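Local atomic coordinates of 5-carboxymethyl-2-hydroxymuconate semialdehyde dehydrogenase (Thermus thermophilus, PDB entry 2D4E), a protein that probably catalyses the NAD-dependent oxidation of 5-carboxymethyl-2-hydroxymuconate semialdehyde to the corresponding acid, as a member of the aldehyde dehydrogenase family. Residues Glu42-Leu47 with Trp200-Ala205; Gly56-Gly61 with Leu224-Gly229. All blocks are in the same frame, centred on the assembly; numbering follows the deposited sequence.

Interaction 1: Glu42-Leu47 with Trp200-Ala205. With NA (sodium ion), chain I.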
# COMPACT_ATOMS: atom_id res chain seq x y z
N GLU C 42 -48.20 -9.61 -15.48
CA GLU C 42 -48.35 -10.09 -14.12
C GLU C 42 -47.68 -9.20 -13.07
O GLU C 42 -46.67 -8.54 -13.34
CB GLU C 42 -47.78 -11.51 -14.00
CG GLU C 42 -48.65 -12.58 -14.63
CD GLU C 42 -48.08 -13.97 -14.44
OE1 GLU C 42 -47.66 -14.30 -13.31
OE2 GLU C 42 -48.06 -14.75 -15.42
N THR C 43 -48.26 -9.19 -11.88
CA THR C 43 -47.72 -8.42 -10.77
C THR C 43 -47.88 -9.24 -9.50
O THR C 43 -48.54 -10.28 -9.49
CB THR C 43 -48.49 -7.08 -10.57
OG1 THR C 43 -49.86 -7.36 -10.25
CG2 THR C 43 -48.42 -6.22 -11.82
N PHE C 44 -47.24 -8.79 -8.42
CA PHE C 44 -47.34 -9.46 -7.14
C PHE C 44 -47.47 -8.37 -6.08
O PHE C 44 -46.90 -7.29 -6.21
CB PHE C 44 -46.11 -10.36 -6.89
CG PHE C 44 -44.82 -9.60 -6.69
CD1 PHE C 44 -44.42 -9.21 -5.42
CD2 PHE C 44 -44.00 -9.30 -7.78
CE1 PHE C 44 -43.22 -8.53 -5.23
CE2 PHE C 44 -42.80 -8.63 -7.60
CZ PHE C 44 -42.40 -8.24 -6.32
N PRO C 45 -48.25 -8.64 -5.03
CA PRO C 45 -48.43 -7.63 -3.98
C PRO C 45 -47.37 -7.63 -2.90
O PRO C 45 -46.65 -8.61 -2.70
CB PRO C 45 -49.79 -8.00 -3.41
CG PRO C 45 -49.71 -9.51 -3.41
CD PRO C 45 -49.06 -9.84 -4.76
N SER C 46 -47.27 -6.50 -2.20
CA SER C 46 -46.36 -6.33 -1.09
C SER C 46 -47.21 -5.79 0.06
O SER C 46 -47.93 -4.81 -0.10
CB SER C 46 -45.24 -5.35 -1.40
OG SER C 46 -44.39 -5.22 -0.27
N LEU C 47 -47.11 -6.44 1.21
CA LEU C 47 -47.88 -6.07 2.39
C LEU C 47 -47.22 -5.01 3.27
O LEU C 47 -46.01 -4.79 3.21
CB LEU C 47 -48.14 -7.32 3.25
CG LEU C 47 -48.62 -8.60 2.56
CD1 LEU C 47 -48.76 -9.71 3.59
CD2 LEU C 47 -49.95 -8.35 1.85
N TRP C 200 -40.32 -8.98 -0.75
CA TRP C 200 -41.14 -8.53 0.38
C TRP C 200 -41.12 -7.01 0.66
O TRP C 200 -41.85 -6.54 1.53
CB TRP C 200 -40.76 -9.29 1.66
CG TRP C 200 -41.38 -10.64 1.76
CD1 TRP C 200 -42.41 -11.13 1.00
CD2 TRP C 200 -41.07 -11.67 2.71
NE1 TRP C 200 -42.75 -12.39 1.41
CE2 TRP C 200 -41.95 -12.75 2.47
CE3 TRP C 200 -40.13 -11.78 3.75
CZ2 TRP C 200 -41.92 -13.93 3.22
CZ3 TRP C 200 -40.10 -12.96 4.51
CH2 TRP C 200 -40.99 -14.01 4.23
N SER C 201 -40.30 -6.26 -0.08
CA SER C 201 -40.21 -4.80 0.08
C SER C 201 -39.59 -4.20 -1.19
O SER C 201 -38.54 -3.56 -1.16
CB SER C 201 -39.34 -4.46 1.29
OG SER C 201 -38.04 -5.02 1.17
N PRO C 202 -40.27 -4.37 -2.33
CA PRO C 202 -39.87 -3.90 -3.66
C PRO C 202 -39.95 -2.42 -4.00
O PRO C 202 -39.19 -1.93 -4.84
CB PRO C 202 -40.78 -4.71 -4.57
CG PRO C 202 -42.08 -4.65 -3.81
CD PRO C 202 -41.65 -4.89 -2.36
N PHE C 203 -40.85 -1.70 -3.35
CA PHE C 203 -41.08 -0.28 -3.65
C PHE C 203 -39.89 0.67 -3.69
O PHE C 203 -39.72 1.41 -4.66
CB PHE C 203 -42.15 0.26 -2.71
CG PHE C 203 -43.44 -0.49 -2.80
CD1 PHE C 203 -44.11 -0.88 -1.65
CD2 PHE C 203 -43.96 -0.86 -4.03
CE1 PHE C 203 -45.28 -1.64 -1.73
CE2 PHE C 203 -45.12 -1.61 -4.12
CZ PHE C 203 -45.78 -2.01 -2.97
N THR C 204 -39.08 0.67 -2.64
CA THR C 204 -37.93 1.55 -2.57
C THR C 204 -36.99 1.44 -3.79
O THR C 204 -36.40 2.44 -4.21
CB THR C 204 -37.12 1.29 -1.28
OG1 THR C 204 -37.98 1.49 -0.15
CG2 THR C 204 -35.93 2.24 -1.19
N ALA C 205 -36.84 0.24 -4.33
CA ALA C 205 -35.96 0.04 -5.48
C ALA C 205 -36.49 0.75 -6.73
O ALA C 205 -35.72 1.37 -7.47
CB ALA C 205 -35.79 -1.46 -5.75
NA NA I . -43.70 -5.06 2.33
O HOH W 1 -43.88 -7.31 3.33
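A sodium ion joins Ser46 to Trp200: it sits between strand 43-48 and the loop ahead of helix 203-214 and takes ligands from both. The hydroxyl of Ser46 reaches it with OG 2.7 Å from the ion, and the carbonyl oxygen of Leu47 lies 2.5 Å away. From the other segment the backbone O of Trp200 binds at 2.5 Å, and a water supplies a further ligand. Asp113, at the end of helix 103-114, completes the site with its backbone O and its carboxylate OD1, while its OD2 accepts a hydrogen bond from the backbone N of Phe203. Ser46 OG and Trp200 O stand 3.4 Å apart as fellow ligands of the ion.

With chi1 at 179° the Ser46 hydroxyl swings away from its own N, toward the ion, and CB is left against the Phe203 ring, 3.7 Å from CE1. Pro202 fills in beside it, its CD 3.5 Å from Ser46 OG and its CG lying over one face of the Phe203 ring, offset toward the rim. Two residues earlier in the strand, the Phe44 ring brings CZ to 4.3 Å from Pro202 CB, a loose apolar touch. With every protein ligand an oxygen, and the Asp113 carboxylate probably offsetting the ion's charge, the chemistry is that of a hard cation cross-linking strand, loop and helix.

Interaction 2: Gly56-Gly61 with Leu224-Gly229. With NAD (nicotinamide-adenine-dinucleotide), chain K.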
# COMPACT_ATOMS: atom_id res chain seq x y z
N GLY C 56 -49.38 -2.11 -2.25
CA GLY C 56 -49.39 -1.88 -3.68
C GLY C 56 -48.87 -3.13 -4.36
O GLY C 56 -48.76 -4.19 -3.74
N VAL C 57 -48.55 -3.01 -5.65
CA VAL C 57 -48.06 -4.16 -6.40
C VAL C 57 -46.80 -3.82 -7.19
O VAL C 57 -46.54 -2.66 -7.49
CB VAL C 57 -49.16 -4.68 -7.37
CG1 VAL C 57 -50.43 -5.00 -6.59
CG2 VAL C 57 -49.45 -3.64 -8.45
N ALA C 58 -46.03 -4.85 -7.51
CA ALA C 58 -44.81 -4.67 -8.28
C ALA C 58 -44.81 -5.67 -9.43
O ALA C 58 -45.32 -6.78 -9.29
CB ALA C 58 -43.59 -4.91 -7.39
N ALA C 59 -44.25 -5.27 -10.57
CA ALA C 59 -44.19 -6.14 -11.75
C ALA C 59 -43.48 -7.45 -11.42
O ALA C 59 -42.42 -7.45 -10.78
CB ALA C 59 -43.48 -5.42 -12.89
N ARG C 60 -44.05 -8.56 -11.87
CA ARG C 60 -43.47 -9.87 -11.61
C ARG C 60 -42.53 -10.26 -12.75
O ARG C 60 -42.96 -10.87 -13.73
CB ARG C 60 -44.57 -10.91 -11.46
CG ARG C 60 -44.08 -12.30 -11.07
CD ARG C 60 -45.24 -13.20 -10.69
NE ARG C 60 -44.80 -14.55 -10.36
CZ ARG C 60 -45.60 -15.51 -9.91
NH1 ARG C 60 -46.89 -15.26 -9.73
NH2 ARG C 60 -45.12 -16.71 -9.64
N GLY C 61 -41.26 -9.89 -12.61
CA GLY C 61 -40.28 -10.18 -13.64
C GLY C 61 -39.82 -11.62 -13.74
O GLY C 61 -39.75 -12.33 -12.73
N LEU C 224 -33.37 -2.42 -13.39
CA LEU C 224 -34.08 -3.00 -12.27
C LEU C 224 -35.12 -4.01 -12.73
O LEU C 224 -35.89 -3.75 -13.65
CB LEU C 224 -34.76 -1.90 -11.47
CG LEU C 224 -35.91 -2.34 -10.56
CD1 LEU C 224 -35.37 -3.22 -9.44
CD2 LEU C 224 -36.62 -1.12 -10.00
N VAL C 225 -35.13 -5.16 -12.08
CA VAL C 225 -36.11 -6.20 -12.38
C VAL C 225 -36.72 -6.68 -11.07
O VAL C 225 -36.02 -7.26 -10.24
CB VAL C 225 -35.48 -7.40 -13.12
CG1 VAL C 225 -36.56 -8.42 -13.44
CG2 VAL C 225 -34.80 -6.94 -14.40
N GLN C 226 -38.01 -6.42 -10.89
CA GLN C 226 -38.71 -6.84 -9.68
C GLN C 226 -39.14 -8.29 -9.87
O GLN C 226 -39.39 -8.73 -10.99
CB GLN C 226 -39.95 -5.97 -9.46
CG GLN C 226 -39.65 -4.50 -9.25
CD GLN C 226 -39.21 -4.19 -7.83
OE1 GLN C 226 -38.91 -5.09 -7.05
NE2 GLN C 226 -39.17 -2.90 -7.50
N GLY C 227 -39.24 -9.03 -8.77
CA GLY C 227 -39.67 -10.42 -8.89
C GLY C 227 -39.16 -11.35 -7.82
O GLY C 227 -38.33 -10.97 -6.98
N PHE C 228 -39.67 -12.57 -7.85
CA PHE C 228 -39.31 -13.60 -6.87
C PHE C 228 -37.89 -14.13 -7.07
O PHE C 228 -37.36 -14.12 -8.18
CB PHE C 228 -40.31 -14.75 -6.95
CG PHE C 228 -41.73 -14.33 -6.68
CD1 PHE C 228 -42.79 -14.95 -7.35
CD2 PHE C 228 -42.02 -13.34 -5.74
CE1 PHE C 228 -44.12 -14.57 -7.09
CE2 PHE C 228 -43.34 -12.97 -5.47
CZ PHE C 228 -44.39 -13.58 -6.15
N GLY C 229 -37.29 -14.60 -5.98
CA GLY C 229 -35.94 -15.14 -6.05
C GLY C 229 -35.78 -16.29 -7.02
O GLY C 229 -34.83 -16.32 -7.81
PA NAD K . -33.03 -14.38 0.90
O1A NAD K . -34.06 -15.36 0.60
O2A NAD K . -31.67 -14.91 0.71
O5B NAD K . -33.13 -13.03 -0.00
C5B NAD K . -31.99 -12.33 -0.61
C4B NAD K . -32.25 -12.20 -2.09
O4B NAD K . -32.12 -13.55 -2.60
C3B NAD K . -33.70 -11.79 -2.46
O3B NAD K . -33.70 -10.64 -3.33
C2B NAD K . -34.26 -13.07 -3.11
O2B NAD K . -35.25 -12.81 -4.13
C1B NAD K . -33.00 -13.72 -3.64
N9A NAD K . -33.16 -15.14 -3.87
C8A NAD K . -33.82 -16.09 -3.10
N7A NAD K . -33.77 -17.34 -3.62
C5A NAD K . -33.03 -17.16 -4.78
C6A NAD K . -32.61 -18.09 -5.81
N6A NAD K . -32.91 -19.39 -5.78
N1A NAD K . -31.86 -17.56 -6.85
C2A NAD K . -31.56 -16.20 -6.88
N3A NAD K . -31.90 -15.28 -5.99
C4A NAD K . -32.64 -15.81 -4.96
O3 NAD K . -33.27 -13.90 2.33
PN NAD K . -33.63 -12.57 3.11
O1N NAD K . -34.81 -12.91 3.93
O2N NAD K . -33.81 -11.47 2.14
O5D NAD K . -32.34 -12.61 3.96
C5D NAD K . -32.10 -12.02 5.21
C4D NAD K . -30.72 -12.56 5.37
O4D NAD K . -29.72 -11.70 4.78
C3D NAD K . -30.28 -12.92 6.79
O3D NAD K . -29.73 -14.24 6.88
C2D NAD K . -29.29 -11.80 7.08
O2D NAD K . -28.34 -12.21 8.09
C1D NAD K . -28.69 -11.55 5.71
N1N NAD K . -28.05 -10.23 5.57
C2N NAD K . -26.67 -10.31 5.56
C3N NAD K . -25.99 -9.10 5.45
C7N NAD K . -24.47 -9.03 5.45
O7N NAD K . -23.94 -7.94 5.35
N7N NAD K . -23.75 -10.16 5.57
C4N NAD K . -26.71 -7.82 5.36
C5N NAD K . -28.14 -7.91 5.38
C6N NAD K . -28.87 -9.06 5.49
O HOH W 2 -40.95 -12.86 -10.27
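Arg60 and Phe228 meet with the face of the guanidinium turned to the rim of the ring: Phe228 CE1 stands 3.2 Å above the guanidinium plane, off-centre, and 3.3 Å from Arg60 CZ. The two planes are 62° apart, and NH2 lies level with the ring, at its edge. This is therefore not the cation-pi geometry in which the charge sits over the aromatic face. The arginine leaves the backbone with CG anti to N and runs extended to NE, a shape that carries the guanidinium out to the phenylalanine. There NH2 makes a salt bridge to Glu231, on helix 229-238, which helps to fix the guanidinium. Shortening Arg60 to an alanine is likely to leave Glu231 without its charged mate and the CE1 side of the Phe228 ring without this cover.

The backbones that carry this pair run at 92° to each other, end to end. Gly61 N donates to Gln226 O at 2.7 Å, a bent bond with an N-H...O angle of 139°. A water bridges the junction, donating a hydrogen bond to Gly61 O and accepting one from Phe228 N. Gln226 packs its CB 3.2 Å from Ala59 O, and its chain then bends at chi2, sending the amide off to Pro202 O and Thr206. Gly227 has backbone angles that call for glycine, and a side chain there would also strike Gly61 O. Gly229 CA comes within 3.1 Å of NAD O2B. Phe228 stands at the N-cap of helix 229-238. The strand, glycine-rich turn and helix that approach NAD here are consistent with a Rossmann-type dinucleotide-binding site, with a GxGxxA pattern at Gly227, Gly229 and Ala232.

Overall arrangement
Interactions 1 and 2 are adjoining parts of one cluster, their centres about 6 Å apart. Strands 43-48 and 53-59 pair antiparallel, with Phe44 O 2.9 Å from Ala58 N, a probable hydrogen bond, and this hairpin lies against two neighbouring loops of the NAD-binding fold. Those loops follow adjacent parallel strands, 193-196 and 222-224, and are themselves linked, Gln226 NE2 lying 2.8 Å from Pro202 O. The Phe44 ring also meets that of Phe228, a direct aromatic contact between the two interactions. Cofactor is near both: the side chain of Trp200 is about 5 Å from NAD, and Glu199, just before Trp200, hydrogen-bonds both NAD and Gly229 N.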